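Local coordinates for envelope polyprotein (PDB 5FXU), which forms the ectodomain of the Puumala virus Gn surface glycoprotein, which probably serves, together with its partner Gc, in attachment to and entry into host cells, at residues Q55-E63 with V320-M329; C221-Y230 with V335-L343. All blocks are in the same frame, centred on the assembly; numbering follows the deposited sequence.

From the N terminus, the chain first lays down 55-63, then runs through 221-230 before it meets either partner. Interaction 1 closes when 320-329 comes back beside 55-63, spanning more than 250 residues. Interaction 2 closes a little later, when 335-343 reaches 221-230. The two loops therefore cross, because their segments alternate along the chain. Strands 327-329 and 340-354 follow one another, so the second halves of both contacts are close in sequence. They also touch: Leu343 packs against Phe57 and Tyr321, and Thr340 against Met329. Together they tie strand 54-64 and the loop leading into strand 228-234 to the C-terminal part of the Gn head.

Interaction 1 (Q55-E63 with V320-M329); sequences QPFTKWTWE and VYIWAPGIIM
Ile327 CD1 sits over the middle of the six-membered ring of Trp60, 3.7 Å from its centroid, a CH-pi contact; the two side chains cross at about a right angle. Ile327 CG2 meets the far rim of the same ring at CZ3 and CH2. Ala324 CB touches Trp60 CE3 at 3.8 Å. This is the tightly packed, buried side, and Ile296 of strand 296-302 adds to it. The Trp62 indole belongs here too, with CD1 against Ile327 CG1. Its NE1 makes a weak, bent hydrogen bond to Gly326 O, at 2.9 Å and 120°, and a further weak one to Phe301 O. Phe57 makes a second close contact. Tyr321 CB lies over one face of the Phe57 ring, 3.8 Å from its centroid, while the two rings are oblique to each other, with planes at 44°. With CG anti to the carbonyl carbon (chi1 -89°), the Phe57 ring lies beside the returning strand, and Ile322 C is at its edge.

The backbones form a short parallel pairing, with Thr58 beside Ile322 and Lys59 beside Trp323. Thr58 N donates to Tyr321 O at 2.8 Å, Trp323 N to Thr58 O at 3.0 Å, and Trp60 N to Trp323 O at 2.9 Å. On its other edge strand 54-64 pairs antiparallel with strand 79-89. The parallel pairing ends at Ala324, where a type II turn to Ile327 redirects the chain into strand 327-329 of a separate three-stranded sheet.

The solvent side is marked by Pro56, which is exposed, and by Lys59 and Thr61, which are partly so. The extended chain of Lys59 lies alongside the Trp323 ring and points the same way, its CG 3.8 Å from Trp323 CE3. Thr61 CG2 touches Pro325 CG. One water bridges Pro56 O and Tyr321 N, another Trp62 N and Pro325 O.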
loop_
_atom_site.group_PDB
_atom_site.type_symbol
_atom_site.label_atom_id
_atom_site.label_comp_id
_atom_site.label_asym_id
_atom_site.label_seq_id
_atom_site.Cartn_x
_atom_site.Cartn_y
_atom_site.Cartn_z
ATOM N N GLN A 55 -11.693 -0.843 12.202
ATOM C CA GLN A 55 -11.156 -1.991 11.473
ATOM C C GLN A 55 -10.275 -2.843 12.412
ATOM O O GLN A 55 -9.347 -2.340 13.032
ATOM C CB GLN A 55 -10.479 -1.503 10.166
ATOM C CG GLN A 55 -9.310 -0.524 10.343
ATOM C CD GLN A 55 -9.224 0.700 9.392
ATOM O OE1 GLN A 55 -8.437 1.614 9.661
ATOM N NE2 GLN A 55 -9.962 0.708 8.281
ATOM N N PRO A 56 -10.637 -4.121 12.603
ATOM C CA PRO A 56 -9.942 -4.943 13.595
ATOM C C PRO A 56 -8.562 -5.454 13.143
ATOM O O PRO A 56 -8.433 -6.089 12.108
ATOM C CB PRO A 56 -10.907 -6.118 13.813
ATOM C CG PRO A 56 -11.627 -6.253 12.508
ATOM C CD PRO A 56 -11.774 -4.845 11.991
ATOM N N PHE A 57 -7.566 -5.174 13.969
ATOM C CA PHE A 57 -6.171 -5.541 13.777
ATOM C C PHE A 57 -5.673 -6.308 14.991
ATOM O O PHE A 57 -6.107 -6.079 16.117
ATOM C CB PHE A 57 -5.309 -4.290 13.658
ATOM C CG PHE A 57 -5.170 -3.772 12.264
ATOM C CD1 PHE A 57 -6.178 -3.002 11.670
ATOM C CD2 PHE A 57 -4.028 -4.028 11.544
ATOM C CE1 PHE A 57 -6.032 -2.519 10.374
ATOM C CE2 PHE A 57 -3.880 -3.548 10.264
ATOM C CZ PHE A 57 -4.886 -2.799 9.672
ATOM N N THR A 58 -4.750 -7.230 14.745
ATOM C CA THR A 58 -3.981 -7.813 15.800
ATOM C C THR A 58 -2.743 -6.972 15.956
ATOM O O THR A 58 -1.986 -6.845 15.029
ATOM C CB THR A 58 -3.609 -9.243 15.462
ATOM O OG1 THR A 58 -4.799 -10.016 15.525
ATOM C CG2 THR A 58 -2.567 -9.800 16.465
ATOM N N LYS A 59 -2.556 -6.387 17.123
ATOM C CA LYS A 59 -1.321 -5.668 17.434
ATOM C C LYS A 59 -0.272 -6.614 18.006
ATOM O O LYS A 59 -0.517 -7.233 18.999
ATOM C CB LYS A 59 -1.616 -4.585 18.443
ATOM C CG LYS A 59 -0.433 -3.723 18.782
ATOM C CD LYS A 59 -0.843 -2.752 19.849
ATOM C CE LYS A 59 0.335 -1.929 20.279
ATOM N NZ LYS A 59 -0.097 -0.951 21.308
ATOM N N TRP A 60 0.899 -6.669 17.388
ATOM C CA TRP A 60 1.958 -7.574 17.728
ATOM C C TRP A 60 3.203 -6.740 18.018
ATOM O O TRP A 60 3.666 -6.004 17.162
ATOM C CB TRP A 60 2.207 -8.520 16.544
ATOM C CG TRP A 60 3.303 -9.516 16.762
ATOM C CD1 TRP A 60 3.639 -10.125 17.948
ATOM C CD2 TRP A 60 4.204 -10.038 15.777
ATOM N NE1 TRP A 60 4.712 -10.953 17.773
ATOM C CE2 TRP A 60 5.081 -10.934 16.450
ATOM C CE3 TRP A 60 4.371 -9.838 14.413
ATOM C CZ2 TRP A 60 6.100 -11.644 15.775
ATOM C CZ3 TRP A 60 5.374 -10.525 13.753
ATOM C CH2 TRP A 60 6.228 -11.422 14.435
ATOM N N THR A 61 3.743 -6.872 19.233
ATOM C CA THR A 61 4.817 -5.996 19.748
ATOM C C THR A 61 5.931 -6.837 20.402
ATOM O O THR A 61 5.694 -7.956 20.801
ATOM C CB THR A 61 4.254 -5.012 20.805
ATOM O OG1 THR A 61 3.539 -5.734 21.816
ATOM C CG2 THR A 61 3.311 -4.066 20.181
ATOM N N TRP A 62 7.132 -6.292 20.515
ATOM C CA TRP A 62 8.223 -6.995 21.184
ATOM C C TRP A 62 8.845 -6.142 22.290
ATOM O O TRP A 62 8.818 -4.919 22.189
ATOM C CB TRP A 62 9.275 -7.435 20.164
ATOM C CG TRP A 62 10.224 -6.371 19.657
ATOM C CD1 TRP A 62 10.068 -5.597 18.552
ATOM C CD2 TRP A 62 11.496 -6.025 20.209
ATOM N NE1 TRP A 62 11.136 -4.764 18.405
ATOM C CE2 TRP A 62 12.043 -5.018 19.393
ATOM C CE3 TRP A 62 12.217 -6.455 21.324
ATOM C CZ2 TRP A 62 13.290 -4.420 19.659
ATOM C CZ3 TRP A 62 13.472 -5.883 21.582
ATOM C CH2 TRP A 62 13.994 -4.879 20.748
ATOM N N GLU A 63 9.396 -6.815 23.321
ATOM C CA GLU A 63 10.149 -6.194 24.412
ATOM C C GLU A 63 11.421 -6.988 24.660
ATOM O O GLU A 63 11.419 -8.196 24.534
ATOM C CB GLU A 63 9.335 -6.175 25.715
ATOM C CG GLU A 63 7.990 -5.484 25.587
ATOM C CD GLU A 63 7.263 -5.216 26.916
ATOM O OE1 GLU A 63 7.444 -5.965 27.913
ATOM O OE2 GLU A 63 6.478 -4.234 26.948
ATOM N N VAL A 320 -6.600 -11.844 8.340
ATOM C CA VAL A 320 -6.164 -11.502 9.680
ATOM C C VAL A 320 -5.186 -10.354 9.524
ATOM O O VAL A 320 -4.071 -10.568 9.052
ATOM C CB VAL A 320 -5.489 -12.689 10.367
ATOM C CG1 VAL A 320 -4.911 -12.273 11.713
ATOM C CG2 VAL A 320 -6.493 -13.800 10.557
ATOM N N TYR A 321 -5.618 -9.156 9.904
ATOM C CA TYR A 321 -4.814 -7.957 9.728
ATOM C C TYR A 321 -3.874 -7.776 10.908
ATOM O O TYR A 321 -4.259 -7.977 12.049
ATOM C CB TYR A 321 -5.703 -6.714 9.564
ATOM C CG TYR A 321 -6.486 -6.668 8.288
ATOM C CD1 TYR A 321 -5.909 -6.189 7.136
ATOM C CD2 TYR A 321 -7.824 -7.092 8.232
ATOM C CE1 TYR A 321 -6.621 -6.133 5.947
ATOM C CE2 TYR A 321 -8.554 -7.046 7.045
ATOM C CZ TYR A 321 -7.938 -6.564 5.897
ATOM O OH TYR A 321 -8.603 -6.525 4.692
ATOM N N ILE A 322 -2.650 -7.389 10.615
ATOM C CA ILE A 322 -1.598 -7.263 11.609
ATOM C C ILE A 322 -0.979 -5.891 11.580
ATOM O O ILE A 322 -0.734 -5.346 10.539
ATOM C CB ILE A 322 -0.498 -8.322 11.385
ATOM C CG1 ILE A 322 -1.075 -9.695 11.698
ATOM C CG2 ILE A 322 0.685 -8.128 12.330
ATOM C CD1 ILE A 322 -0.847 -10.636 10.571
ATOM N N TRP A 323 -0.776 -5.343 12.764
ATOM C CA TRP A 323 -0.005 -4.159 12.979
ATOM C C TRP A 323 1.156 -4.543 13.907
ATOM O O TRP A 323 0.926 -4.926 15.048
ATOM C CB TRP A 323 -0.890 -3.097 13.635
ATOM C CG TRP A 323 -0.164 -1.847 13.979
ATOM C CD1 TRP A 323 0.809 -1.254 13.275
ATOM C CD2 TRP A 323 -0.393 -1.032 15.123
ATOM N NE1 TRP A 323 1.217 -0.133 13.907
ATOM C CE2 TRP A 323 0.490 0.029 15.051
ATOM C CE3 TRP A 323 -1.287 -1.099 16.194
ATOM C CZ2 TRP A 323 0.530 1.034 16.010
ATOM C CZ3 TRP A 323 -1.259 -0.114 17.146
ATOM C CH2 TRP A 323 -0.349 0.946 17.053
ATOM N N ALA A 324 2.390 -4.434 13.416
ATOM C CA ALA A 324 3.546 -4.949 14.123
ATOM C C ALA A 324 4.635 -3.909 14.306
ATOM O O ALA A 324 5.634 -3.912 13.602
ATOM C CB ALA A 324 4.076 -6.184 13.414
ATOM N N PRO A 325 4.438 -3.003 15.255
ATOM C CA PRO A 325 5.421 -1.944 15.425
ATOM C C PRO A 325 6.710 -2.491 15.980
ATOM O O PRO A 325 6.687 -3.304 16.906
ATOM C CB PRO A 325 4.767 -0.989 16.407
ATOM C CG PRO A 325 3.582 -1.676 16.969
ATOM C CD PRO A 325 3.194 -2.755 16.013
ATOM N N GLY A 326 7.817 -2.075 15.379
ATOM C CA GLY A 326 9.142 -2.548 15.755
ATOM C C GLY A 326 9.493 -3.920 15.201
ATOM O O GLY A 326 10.499 -4.482 15.577
ATOM N N ILE A 327 8.678 -4.465 14.305
ATOM C CA ILE A 327 8.937 -5.782 13.703
ATOM C C ILE A 327 8.723 -5.718 12.187
ATOM O O ILE A 327 7.673 -5.277 11.736
ATOM C CB ILE A 327 7.979 -6.850 14.247
ATOM C CG1 ILE A 327 8.071 -6.918 15.778
ATOM C CG2 ILE A 327 8.272 -8.209 13.608
ATOM C CD1 ILE A 327 7.039 -7.807 16.432
ATOM N N ILE A 328 9.707 -6.179 11.418
ATOM C CA ILE A 328 9.526 -6.390 9.988
ATOM C C ILE A 328 8.881 -7.764 9.834
ATOM O O ILE A 328 9.579 -8.785 9.959
ATOM C CB ILE A 328 10.857 -6.343 9.223
ATOM C CG1 ILE A 328 11.544 -5.006 9.471
ATOM C CG2 ILE A 328 10.618 -6.558 7.705
ATOM C CD1 ILE A 328 12.989 -4.975 9.058
ATOM N N MET A 329 7.565 -7.790 9.597
ATOM C CA MET A 329 6.852 -9.060 9.466
ATOM C C MET A 329 7.330 -9.842 8.212
ATOM O O MET A 329 7.792 -9.263 7.215
ATOM C CB MET A 329 5.317 -8.894 9.562
ATOM C CG MET A 329 4.695 -8.090 8.449
ATOM S SD MET A 329 2.949 -7.868 8.827
ATOM C CE MET A 329 3.021 -6.128 9.201
HETATM O O HOH W 1 -8.005 -8.833 11.519
HETATM O O HOH W 2 6.886 -3.645 19.618
#

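Interaction 2 (C221-Y230 with V335-L343); sequences CTGNGFQGYY and VCDKKTLPL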
loop_
_atom_site.group_PDB
_atom_site.type_symbol
_atom_site.label_atom_id
_atom_site.label_comp_id
_atom_site.label_asym_id
_atom_site.label_seq_id
_atom_site.Cartn_x
_atom_site.Cartn_y
_atom_site.Cartn_z
ATOM N N CYS A 221 3.841 -25.372 -1.369
ATOM C CA CYS A 221 3.269 -24.939 -0.085
ATOM C C CYS A 221 1.855 -25.423 0.085
ATOM O O CYS A 221 1.059 -25.345 -0.833
ATOM C CB CYS A 221 3.220 -23.416 0.053
ATOM S SG CYS A 221 4.762 -22.572 0.379
ATOM N N THR A 222 1.525 -25.831 1.299
ATOM C CA THR A 222 0.238 -26.490 1.543
ATOM C C THR A 222 -0.912 -25.460 1.668
ATOM O O THR A 222 -1.881 -25.494 0.890
ATOM C CB THR A 222 0.292 -27.458 2.767
ATOM O OG1 THR A 222 0.566 -26.726 3.976
ATOM C CG2 THR A 222 1.367 -28.576 2.576
ATOM N N GLY A 223 -0.767 -24.537 2.617
ATOM C CA GLY A 223 -1.853 -23.647 3.059
ATOM C C GLY A 223 -1.669 -22.127 3.036
ATOM O O GLY A 223 -1.529 -21.489 4.089
ATOM N N ASN A 224 -1.685 -21.543 1.837
ATOM C CA ASN A 224 -1.745 -20.082 1.650
ATOM C C ASN A 224 -3.027 -19.602 0.937
ATOM O O ASN A 224 -3.092 -19.301 -0.266
ATOM C CB ASN A 224 -0.436 -19.579 1.084
ATOM C CG ASN A 224 0.711 -19.685 2.118
ATOM O OD1 ASN A 224 0.590 -19.123 3.196
ATOM N ND2 ASN A 224 1.789 -20.417 1.819
ATOM N N GLY A 225 -4.050 -19.514 1.779
ATOM C CA GLY A 225 -5.407 -19.327 1.376
ATOM C C GLY A 225 -5.947 -17.909 1.289
ATOM O O GLY A 225 -7.090 -17.755 0.895
ATOM N N PHE A 226 -5.181 -16.872 1.642
ATOM C CA PHE A 226 -5.688 -15.499 1.519
ATOM C C PHE A 226 -6.287 -15.190 0.121
ATOM O O PHE A 226 -5.734 -15.572 -0.899
ATOM C CB PHE A 226 -4.634 -14.467 1.857
ATOM C CG PHE A 226 -5.103 -13.053 1.597
ATOM C CD1 PHE A 226 -5.980 -12.424 2.460
ATOM C CD2 PHE A 226 -4.722 -12.387 0.435
ATOM C CE1 PHE A 226 -6.447 -11.144 2.192
ATOM C CE2 PHE A 226 -5.174 -11.116 0.176
ATOM C CZ PHE A 226 -6.041 -10.492 1.056
ATOM N N GLN A 227 -7.455 -14.555 0.107
ATOM C CA GLN A 227 -8.138 -14.218 -1.128
ATOM C C GLN A 227 -8.237 -12.718 -1.278
ATOM O O GLN A 227 -8.809 -12.020 -0.435
ATOM C CB GLN A 227 -9.517 -14.885 -1.220
ATOM C CG GLN A 227 -9.422 -16.343 -1.666
ATOM C CD GLN A 227 -10.760 -16.995 -1.939
ATOM O OE1 GLN A 227 -11.406 -16.728 -2.953
ATOM N NE2 GLN A 227 -11.177 -17.866 -1.037
ATOM N N GLY A 228 -7.634 -12.222 -2.352
ATOM C CA GLY A 228 -7.611 -10.799 -2.609
ATOM C C GLY A 228 -6.720 -10.441 -3.763
ATOM O O GLY A 228 -6.333 -11.296 -4.555
ATOM N N TYR A 229 -6.415 -9.166 -3.872
ATOM C CA TYR A 229 -5.673 -8.666 -5.016
ATOM C C TYR A 229 -5.129 -7.315 -4.707
ATOM O O TYR A 229 -5.487 -6.741 -3.696
ATOM C CB TYR A 229 -6.570 -8.591 -6.252
ATOM C CG TYR A 229 -7.761 -7.686 -6.159
ATOM C CD1 TYR A 229 -8.977 -8.145 -5.659
ATOM C CD2 TYR A 229 -7.701 -6.384 -6.636
ATOM C CE1 TYR A 229 -10.095 -7.299 -5.590
ATOM C CE2 TYR A 229 -8.807 -5.540 -6.582
ATOM C CZ TYR A 229 -9.990 -6.009 -6.061
ATOM O OH TYR A 229 -11.057 -5.167 -6.009
ATOM N N TYR A 230 -4.243 -6.816 -5.564
ATOM C CA TYR A 230 -3.759 -5.456 -5.404
ATOM C C TYR A 230 -4.402 -4.583 -6.491
ATOM O O TYR A 230 -4.582 -5.030 -7.623
ATOM C CB TYR A 230 -2.219 -5.385 -5.462
ATOM C CG TYR A 230 -1.508 -5.780 -4.192
ATOM C CD1 TYR A 230 -1.312 -4.849 -3.168
ATOM C CD2 TYR A 230 -0.993 -7.043 -4.021
ATOM C CE1 TYR A 230 -0.626 -5.183 -2.018
ATOM C CE2 TYR A 230 -0.321 -7.388 -2.877
ATOM C CZ TYR A 230 -0.132 -6.467 -1.865
ATOM O OH TYR A 230 0.547 -6.824 -0.720
ATOM N N VAL A 335 9.323 -18.559 1.595
ATOM C CA VAL A 335 8.950 -19.230 2.849
ATOM C C VAL A 335 7.511 -19.723 2.719
ATOM O O VAL A 335 6.721 -19.108 2.009
ATOM C CB VAL A 335 9.130 -18.240 4.030
ATOM C CG1 VAL A 335 8.489 -18.726 5.316
ATOM C CG2 VAL A 335 10.615 -17.982 4.244
ATOM N N CYS A 336 7.163 -20.808 3.405
ATOM C CA CYS A 336 5.798 -21.357 3.335
ATOM C C CYS A 336 4.894 -20.873 4.453
ATOM O O CYS A 336 3.740 -20.523 4.213
ATOM C CB CYS A 336 5.804 -22.889 3.348
ATOM S SG CYS A 336 5.791 -23.735 1.749
ATOM N N ASP A 337 5.409 -20.866 5.674
ATOM C CA ASP A 337 4.584 -20.595 6.850
ATOM C C ASP A 337 4.833 -19.223 7.445
ATOM O O ASP A 337 5.894 -18.634 7.265
ATOM C CB ASP A 337 4.838 -21.657 7.928
ATOM C CG ASP A 337 4.398 -23.048 7.499
ATOM O OD1 ASP A 337 3.319 -23.187 6.875
ATOM O OD2 ASP A 337 5.133 -24.009 7.813
ATOM N N LYS A 338 3.829 -18.744 8.174
ATOM C CA LYS A 338 3.954 -17.577 9.040
ATOM C C LYS A 338 4.271 -16.270 8.310
ATOM O O LYS A 338 4.840 -15.342 8.896
ATOM C CB LYS A 338 4.994 -17.837 10.145
ATOM C CG LYS A 338 4.673 -18.995 11.069
ATOM C CD LYS A 338 5.754 -19.119 12.146
ATOM C CE LYS A 338 5.332 -20.010 13.302
ATOM N NZ LYS A 338 4.892 -21.357 12.830
ATOM N N LYS A 339 3.866 -16.185 7.049
ATOM C CA LYS A 339 4.207 -15.044 6.211
ATOM C C LYS A 339 3.011 -14.136 5.971
ATOM O O LYS A 339 1.866 -14.460 6.323
ATOM C CB LYS A 339 4.843 -15.507 4.905
ATOM C CG LYS A 339 3.922 -16.207 3.924
ATOM C CD LYS A 339 4.671 -16.593 2.660
ATOM C CE LYS A 339 3.944 -17.687 1.902
ATOM N NZ LYS A 339 4.664 -18.005 0.647
ATOM N N THR A 340 3.303 -12.969 5.401
ATOM C CA THR A 340 2.326 -11.919 5.241
ATOM C C THR A 340 2.447 -11.230 3.903
ATOM O O THR A 340 3.478 -11.343 3.235
ATOM C CB THR A 340 2.507 -10.821 6.306
ATOM O OG1 THR A 340 3.783 -10.198 6.134
ATOM C CG2 THR A 340 2.414 -11.396 7.701
ATOM N N LEU A 341 1.392 -10.476 3.571
ATOM C CA LEU A 341 1.365 -9.527 2.454
ATOM C C LEU A 341 1.157 -8.141 3.022
ATOM O O LEU A 341 0.346 -7.953 3.938
ATOM C CB LEU A 341 0.215 -9.827 1.491
ATOM C CG LEU A 341 0.407 -11.051 0.588
ATOM C CD1 LEU A 341 -0.926 -11.493 0.024
ATOM C CD2 LEU A 341 1.375 -10.757 -0.532
ATOM N N PRO A 342 1.869 -7.149 2.477
ATOM C CA PRO A 342 1.707 -5.809 3.012
ATOM C C PRO A 342 0.419 -5.141 2.522
ATOM O O PRO A 342 -0.040 -5.423 1.401
ATOM C CB PRO A 342 2.942 -5.085 2.495
ATOM C CG PRO A 342 3.266 -5.788 1.196
ATOM C CD PRO A 342 2.924 -7.221 1.447
ATOM N N LEU A 343 -0.131 -4.245 3.349
ATOM C CA LEU A 343 -1.360 -3.516 3.021
ATOM C C LEU A 343 -1.183 -2.526 1.883
ATOM O O LEU A 343 -2.084 -2.362 1.057
ATOM C CB LEU A 343 -1.923 -2.781 4.245
ATOM C CG LEU A 343 -2.502 -3.610 5.372
ATOM C CD1 LEU A 343 -3.564 -2.767 6.074
ATOM C CD2 LEU A 343 -3.091 -4.942 4.946
HETATM O O HOH W 3 1.969 -18.660 5.679
#
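Tyr230 reaches across the side chain of Pro342 at about a right angle, its OH lying 3.2 Å from Pro342 CD. The same hydroxyl donates a short hydrogen bond of 2.6 Å to Pro342 O. The bond lies in the carbonyl plane and uses a lone pair. Tyr230 CG is anti to the carbonyl carbon (chi1 -79°), and from there the ring carries its hydroxyl over to the other segment. Leu341 packs beside it. Its CB faces the tyrosine OH, and its CD1 meets Phe226 CD2 at 3.9 Å.

At the other end the contact is covalent. Cys221 SG and Cys336 SG form a disulfide, 2.1 Å long, although Cys221 is poorly ordered. This crosslink of the Gn head lies close to a glycan that touches Val335. Asn224 adds a polar tie. Its ND2 donates to Cys336 O at 3.1 Å, with an N-H...O angle of 166°, in the carbonyl plane and almost in the plane of its own amide. Asn224 OD1 is hydrogen-bonded to Thr314 OG1 and also accepts from a water, which donates to Cys336 O as well. The carbonyl of Cys336 is thus gripped by two donors. The side chains of Lys339 and Asn224 cross at about a right angle, with Lys339 CE 3.5 Å from Asn224 ND2. The lysine NZ donates to Val335 O at 2.7 Å and makes salt bridges to Glu209 and Glu213, which probably help to keep it charged.

Helix 208-216 supplies both glutamates and packs Leu208 on Tyr230 and Phe212 on Leu341. Strand 185-197 pairs antiparallel with both 228-234 and 340-354, so the contact spans across it, with Leu195 against Phe226 and Tyr230.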